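Local coordinates for Mlr7391 protein (Mesorhizobium loti, PDB 3HK4) that is of unestablished function but, as an NTF2-like protein of the SnoaL-like family, may act as a polyketide-cyclase-like enzyme on a small molecule, at residues N93-V105 with T115-I129. Numbering follows the deposited sequence. Where two conformers were deposited one is given.
Sequences NGDQFALRFKFDV and TMDEVGLYTVKNGKI
Asp95 meets Val124 through the backbone, Val124 N donating to Asp95 O, and a water bridges Asp95 OD2 to Val124 O. Gln96 then runs alongside Thr123, its NE2 giving OG1 of Thr123 a 3.0 Å hydrogen bond tilted from the amide plane. On the other face of the sheet, Phe97 has CG between its backbone N and carbonyl carbon (chi1 70°), which swings the ring over Tyr122: CB of Tyr122 sits 3.7 Å from the ring centroid as a CH-pi contact, while the two rings are nearly parallel but slid apart. Phe29 of helix 22-34 packs against both. Leu99 CD1 touches Tyr122 CE1 at 3.9 Å. Arg100, bent at chi2 (-89°), grips the Asp117 carboxylate side-on, NE to OD1 at 2.8 Å and NH2 to OD2 at 3.2 Å, the two planes only 13° apart. A leucine here would probably leave the Asp117 carboxylate without this two-nitrogen partner. Gly120 leaves room for the Phe101 ring, whose CZ meets Tyr122 OH edge-on at 3.4 Å. Met116, a selenomethionine, lays CB over the Phe103 face, 3.4 Å from CZ, in one of two conformers. The face of Phe97, Leu99 and Tyr122 packs on helix 22-34, with Phe101 and Phe103 farther along and mostly polar residues behind. Hydrogen-bonded pairs such as Phe97-Tyr122, alternating with non-hydrogen-bonded ones, mark a long antiparallel hairpin in the curved sheet of the NTF2-like alpha+beta fold.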
loop_
_atom_site.group_PDB
_atom_site.type_symbol
_atom_site.label_atom_id
_atom_site.label_comp_id
_atom_site.label_asym_id
_atom_site.label_seq_id
_atom_site.Cartn_x
_atom_site.Cartn_y
_atom_site.Cartn_z
ATOM N N ASN A 93 16.915 12.293 -20.349
ATOM C CA ASN A 93 17.181 11.759 -21.705
ATOM C C ASN A 93 15.842 11.594 -22.344
ATOM O O ASN A 93 15.013 10.842 -21.836
ATOM C CB ASN A 93 17.911 10.421 -21.689
ATOM C CG ASN A 93 18.113 9.843 -23.072
ATOM O OD1 ASN A 93 17.165 9.751 -23.833
ATOM N ND2 ASN A 93 19.335 9.400 -23.376
ATOM N N GLY A 94 15.598 12.303 -23.429
ATOM C CA GLY A 94 14.332 12.157 -24.128
ATOM C C GLY A 94 13.116 12.561 -23.306
ATOM O O GLY A 94 13.079 13.624 -22.777
ATOM N N ASP A 95 12.124 11.669 -23.242
ATOM C CA ASP A 95 10.866 11.854 -22.482
ATOM C C ASP A 95 10.970 11.399 -21.029
ATOM O O ASP A 95 9.939 11.228 -20.367
ATOM C CB ASP A 95 9.680 11.090 -23.175
ATOM C CG ASP A 95 9.885 9.517 -23.260
ATOM O OD1 ASP A 95 11.001 9.032 -23.106
ATOM O OD2 ASP A 95 8.927 8.754 -23.564
ATOM N N GLN A 96 12.192 11.178 -20.539
ATOM C CA GLN A 96 12.368 10.693 -19.199
ATOM C C GLN A 96 13.448 11.388 -18.414
ATOM O O GLN A 96 14.362 11.971 -18.961
ATOM C CB GLN A 96 12.735 9.213 -19.234
ATOM C CG GLN A 96 11.744 8.269 -19.914
ATOM C CD GLN A 96 12.265 6.844 -19.853
ATOM O OE1 GLN A 96 13.476 6.592 -19.985
ATOM N NE2 GLN A 96 11.383 5.924 -19.651
ATOM N N PHE A 97 13.305 11.303 -17.106
ATOM C CA PHE A 97 14.332 11.748 -16.181
ATOM C C PHE A 97 14.464 10.767 -15.015
ATOM O O PHE A 97 13.558 10.026 -14.703
ATOM C CB PHE A 97 14.123 13.161 -15.697
ATOM C CG PHE A 97 12.950 13.350 -14.777
ATOM C CD1 PHE A 97 11.710 13.630 -15.297
ATOM C CD2 PHE A 97 13.092 13.303 -13.406
ATOM C CE1 PHE A 97 10.624 13.834 -14.462
ATOM C CE2 PHE A 97 12.034 13.517 -12.578
ATOM C CZ PHE A 97 10.774 13.790 -13.126
ATOM N N ALA A 98 15.674 10.741 -14.468
ATOM C CA ALA A 98 16.066 9.894 -13.386
ATOM C C ALA A 98 16.542 10.716 -12.230
ATOM O O ALA A 98 17.147 11.803 -12.423
ATOM C CB ALA A 98 17.258 8.931 -13.856
ATOM N N LEU A 99 16.298 10.194 -11.038
ATOM C CA LEU A 99 16.757 10.768 -9.788
ATOM C C LEU A 99 17.399 9.668 -8.968
ATOM O O LEU A 99 17.047 8.507 -9.070
ATOM C CB LEU A 99 15.596 11.353 -8.974
ATOM C CG LEU A 99 14.851 12.528 -9.581
ATOM C CD1 LEU A 99 13.576 12.875 -8.777
ATOM C CD2 LEU A 99 15.813 13.692 -9.635
ATOM N N ARG A 100 18.353 10.034 -8.156
ATOM C CA ARG A 100 18.997 9.073 -7.274
ATOM C C ARG A 100 18.678 9.530 -5.843
ATOM O O ARG A 100 18.882 10.683 -5.502
ATOM C CB ARG A 100 20.489 8.997 -7.564
ATOM C CG ARG A 100 21.238 7.842 -6.815
ATOM C CD ARG A 100 21.725 8.305 -5.476
ATOM N NE ARG A 100 22.632 7.364 -4.853
ATOM C CZ ARG A 100 23.907 7.182 -5.212
ATOM N NH1 ARG A 100 24.464 7.850 -6.227
ATOM N NH2 ARG A 100 24.635 6.298 -4.541
ATOM N N PHE A 101 18.128 8.605 -5.061
ATOM C CA PHE A 101 17.664 8.826 -3.702
ATOM C C PHE A 101 18.554 8.027 -2.802
ATOM O O PHE A 101 18.742 6.854 -3.057
ATOM C CB PHE A 101 16.267 8.295 -3.544
ATOM C CG PHE A 101 15.258 8.931 -4.462
ATOM C CD1 PHE A 101 14.688 10.147 -4.137
ATOM C CD2 PHE A 101 14.841 8.292 -5.605
ATOM C CE1 PHE A 101 13.737 10.731 -4.939
ATOM C CE2 PHE A 101 13.913 8.855 -6.436
ATOM C CZ PHE A 101 13.331 10.080 -6.106
ATOM N N LYS A 102 19.132 8.677 -1.801
ATOM C CA LYS A 102 19.956 8.021 -0.757
ATOM C C LYS A 102 19.473 8.606 0.573
ATOM O O LYS A 102 19.633 9.801 0.837
ATOM C CB LYS A 102 21.471 8.213 -0.958
ATOM C CG LYS A 102 22.288 7.155 -0.191
ATOM C CD LYS A 102 23.799 7.441 -0.083
ATOM C CE LYS A 102 24.589 7.100 -1.347
ATOM N NZ LYS A 102 26.094 7.255 -1.108
ATOM N N PHE A 103 18.828 7.785 1.382
ATOM C CA PHE A 103 18.272 8.228 2.668
ATOM C C PHE A 103 18.256 7.121 3.706
ATOM O O PHE A 103 18.130 5.945 3.364
ATOM C CB PHE A 103 16.840 8.744 2.473
ATOM C CG PHE A 103 15.909 7.733 1.848
ATOM C CD1 PHE A 103 15.818 7.601 0.450
ATOM C CD2 PHE A 103 15.115 6.906 2.638
ATOM C CE1 PHE A 103 14.937 6.649 -0.146
ATOM C CE2 PHE A 103 14.241 5.954 2.048
ATOM C CZ PHE A 103 14.148 5.840 0.656
ATOM N N ASP A 104 18.414 7.507 4.974
ATOM C CA ASP A 104 18.284 6.573 6.078
ATOM C C ASP A 104 16.826 6.585 6.458
ATOM O O ASP A 104 16.185 7.626 6.447
ATOM C CB ASP A 104 19.164 6.927 7.301
ATOM C CG ASP A 104 20.643 6.574 7.093
ATOM O OD1 ASP A 104 21.048 6.119 6.005
ATOM O OD2 ASP A 104 21.420 6.753 8.040
ATOM N N VAL A 105 16.324 5.419 6.832
ATOM C CA VAL A 105 14.940 5.259 7.191
ATOM C C VAL A 105 14.805 4.135 8.209
ATOM O O VAL A 105 15.595 3.187 8.208
ATOM C CB VAL A 105 14.098 4.898 5.914
ATOM C CG1 VAL A 105 14.547 3.621 5.331
ATOM C CG2 VAL A 105 12.681 4.739 6.256
ATOM N N THR A 115 19.896 2.247 5.293
ATOM C CA THR A 115 20.092 3.245 4.272
ATOM C C THR A 115 19.498 2.689 3.004
ATOM O O THR A 115 19.826 1.583 2.633
ATOM C CB THR A 115 21.579 3.532 4.045
ATOM O OG1 THR A 115 22.087 4.199 5.197
ATOM C CG2 THR A 115 21.764 4.424 2.859
HETATM N N MSE A 116 18.620 3.458 2.384
HETATM C CA MSE A 116 18.041 3.107 1.125
HETATM C C MSE A 116 18.845 3.827 0.060
HETATM O O MSE A 116 19.336 4.937 0.274
HETATM C CB MSE A 116 16.579 3.510 1.087
HETATM C CG MSE A 116 15.727 2.726 2.093
HETATM SE SE MSE A 116 15.821 0.765 1.856
HETATM C CE MSE A 116 14.697 0.252 3.331
ATOM N N ASP A 117 19.073 3.155 -1.057
ATOM C CA ASP A 117 19.807 3.775 -2.149
ATOM C C ASP A 117 19.115 3.283 -3.396
ATOM O O ASP A 117 19.156 2.098 -3.727
ATOM C CB ASP A 117 21.271 3.349 -2.061
ATOM C CG ASP A 117 22.189 4.112 -2.998
ATOM O OD1 ASP A 117 21.751 4.912 -3.843
ATOM O OD2 ASP A 117 23.404 3.906 -2.901
ATOM N N GLU A 118 18.392 4.185 -4.038
ATOM C CA GLU A 118 17.637 3.817 -5.217
ATOM C C GLU A 118 17.627 4.867 -6.315
ATOM O O GLU A 118 17.947 6.046 -6.109
ATOM C CB GLU A 118 16.204 3.410 -4.820
ATOM C CG GLU A 118 15.433 4.316 -3.942
ATOM C CD GLU A 118 13.953 3.904 -3.837
ATOM O OE1 GLU A 118 13.656 2.694 -4.045
ATOM O OE2 GLU A 118 13.110 4.811 -3.550
ATOM N N VAL A 119 17.297 4.389 -7.511
ATOM C CA VAL A 119 17.172 5.229 -8.650
ATOM C C VAL A 119 15.731 5.133 -9.049
ATOM O O VAL A 119 15.152 4.050 -9.135
ATOM C CB VAL A 119 18.123 4.851 -9.842
ATOM C CG1 VAL A 119 17.787 5.653 -11.054
ATOM C CG2 VAL A 119 19.620 5.116 -9.452
ATOM N N GLY A 120 15.168 6.301 -9.292
ATOM C CA GLY A 120 13.792 6.416 -9.828
ATOM C C GLY A 120 13.820 6.905 -11.278
ATOM O O GLY A 120 14.517 7.866 -11.580
ATOM N N LEU A 121 13.044 6.284 -12.161
ATOM C CA LEU A 121 12.964 6.717 -13.561
ATOM C C LEU A 121 11.551 7.164 -13.862
ATOM O O LEU A 121 10.612 6.394 -13.640
ATOM C CB LEU A 121 13.352 5.577 -14.500
ATOM C CG LEU A 121 13.477 5.882 -15.984
ATOM C CD1 LEU A 121 14.722 6.789 -16.284
ATOM C CD2 LEU A 121 13.591 4.582 -16.752
ATOM N N TYR A 122 11.406 8.395 -14.371
ATOM C CA TYR A 122 10.110 9.002 -14.543
ATOM C C TYR A 122 9.870 9.231 -16.008
ATOM O O TYR A 122 10.702 9.799 -16.627
ATOM C CB TYR A 122 10.028 10.318 -13.784
ATOM C CG TYR A 122 10.228 10.116 -12.282
ATOM C CD1 TYR A 122 11.476 10.145 -11.720
ATOM C CD2 TYR A 122 9.137 9.891 -11.449
ATOM C CE1 TYR A 122 11.664 9.923 -10.352
ATOM C CE2 TYR A 122 9.309 9.656 -10.084
ATOM C CZ TYR A 122 10.569 9.675 -9.552
ATOM O OH TYR A 122 10.746 9.491 -8.196
ATOM N N THR A 123 8.766 8.730 -16.528
ATOM C CA THR A 123 8.371 8.946 -17.933
ATOM C C THR A 123 7.278 10.024 -18.027
ATOM O O THR A 123 6.271 9.965 -17.311
ATOM C CB THR A 123 7.807 7.698 -18.516
ATOM O OG1 THR A 123 8.783 6.671 -18.406
ATOM C CG2 THR A 123 7.420 7.902 -19.975
ATOM N N VAL A 124 7.466 10.969 -18.949
ATOM C CA VAL A 124 6.547 12.110 -19.113
ATOM C C VAL A 124 5.867 12.051 -20.455
ATOM O O VAL A 124 6.523 11.849 -21.472
ATOM C CB VAL A 124 7.314 13.403 -19.007
ATOM C CG1 VAL A 124 6.429 14.625 -19.209
ATOM C CG2 VAL A 124 8.004 13.464 -17.592
ATOM N N LYS A 125 4.557 12.225 -20.452
ATOM C CA LYS A 125 3.782 12.206 -21.667
ATOM C C LYS A 125 2.769 13.336 -21.503
ATOM O O LYS A 125 2.065 13.396 -20.517
ATOM C CB LYS A 125 3.135 10.828 -21.853
ATOM C CG LYS A 125 2.277 10.664 -23.084
ATOM C CD LYS A 125 1.374 9.389 -23.007
ATOM N N ASN A 126 2.778 14.295 -22.416
ATOM C CA ASN A 126 1.821 15.421 -22.382
ATOM C C ASN A 126 1.857 16.178 -21.077
ATOM O O ASN A 126 0.844 16.514 -20.535
ATOM C CB ASN A 126 0.402 14.948 -22.685
ATOM C CG ASN A 126 0.261 14.368 -24.075
ATOM O OD1 ASN A 126 0.871 14.850 -25.026
ATOM N ND2 ASN A 126 -0.557 13.325 -24.201
ATOM N N GLY A 127 3.058 16.379 -20.549
ATOM C CA GLY A 127 3.246 17.182 -19.359
ATOM C C GLY A 127 3.010 16.520 -18.029
ATOM O O GLY A 127 3.109 17.172 -17.015
ATOM N N LYS A 128 2.740 15.217 -18.030
ATOM C CA LYS A 128 2.418 14.492 -16.804
ATOM C C LYS A 128 3.251 13.230 -16.689
ATOM O O LYS A 128 3.637 12.631 -17.692
ATOM C CB LYS A 128 0.939 14.126 -16.847
ATOM C CG LYS A 128 -0.070 15.310 -16.845
ATOM C CD LYS A 128 -0.302 15.832 -15.430
ATOM C CE LYS A 128 -1.230 17.036 -15.377
ATOM N NZ LYS A 128 -0.383 18.264 -15.498
ATOM N N ILE A 129 3.489 12.792 -15.476
ATOM C CA ILE A 129 4.315 11.611 -15.254
ATOM C C ILE A 129 3.379 10.434 -15.409
ATOM O O ILE A 129 2.430 10.302 -14.651
ATOM C CB ILE A 129 4.969 11.612 -13.876
ATOM C CG1 ILE A 129 6.000 12.755 -13.792
ATOM C CG2 ILE A 129 5.674 10.232 -13.599
ATOM C CD1 ILE A 129 6.483 13.071 -12.386
HETATM O O HOH W 1 6.402 9.781 -23.205
#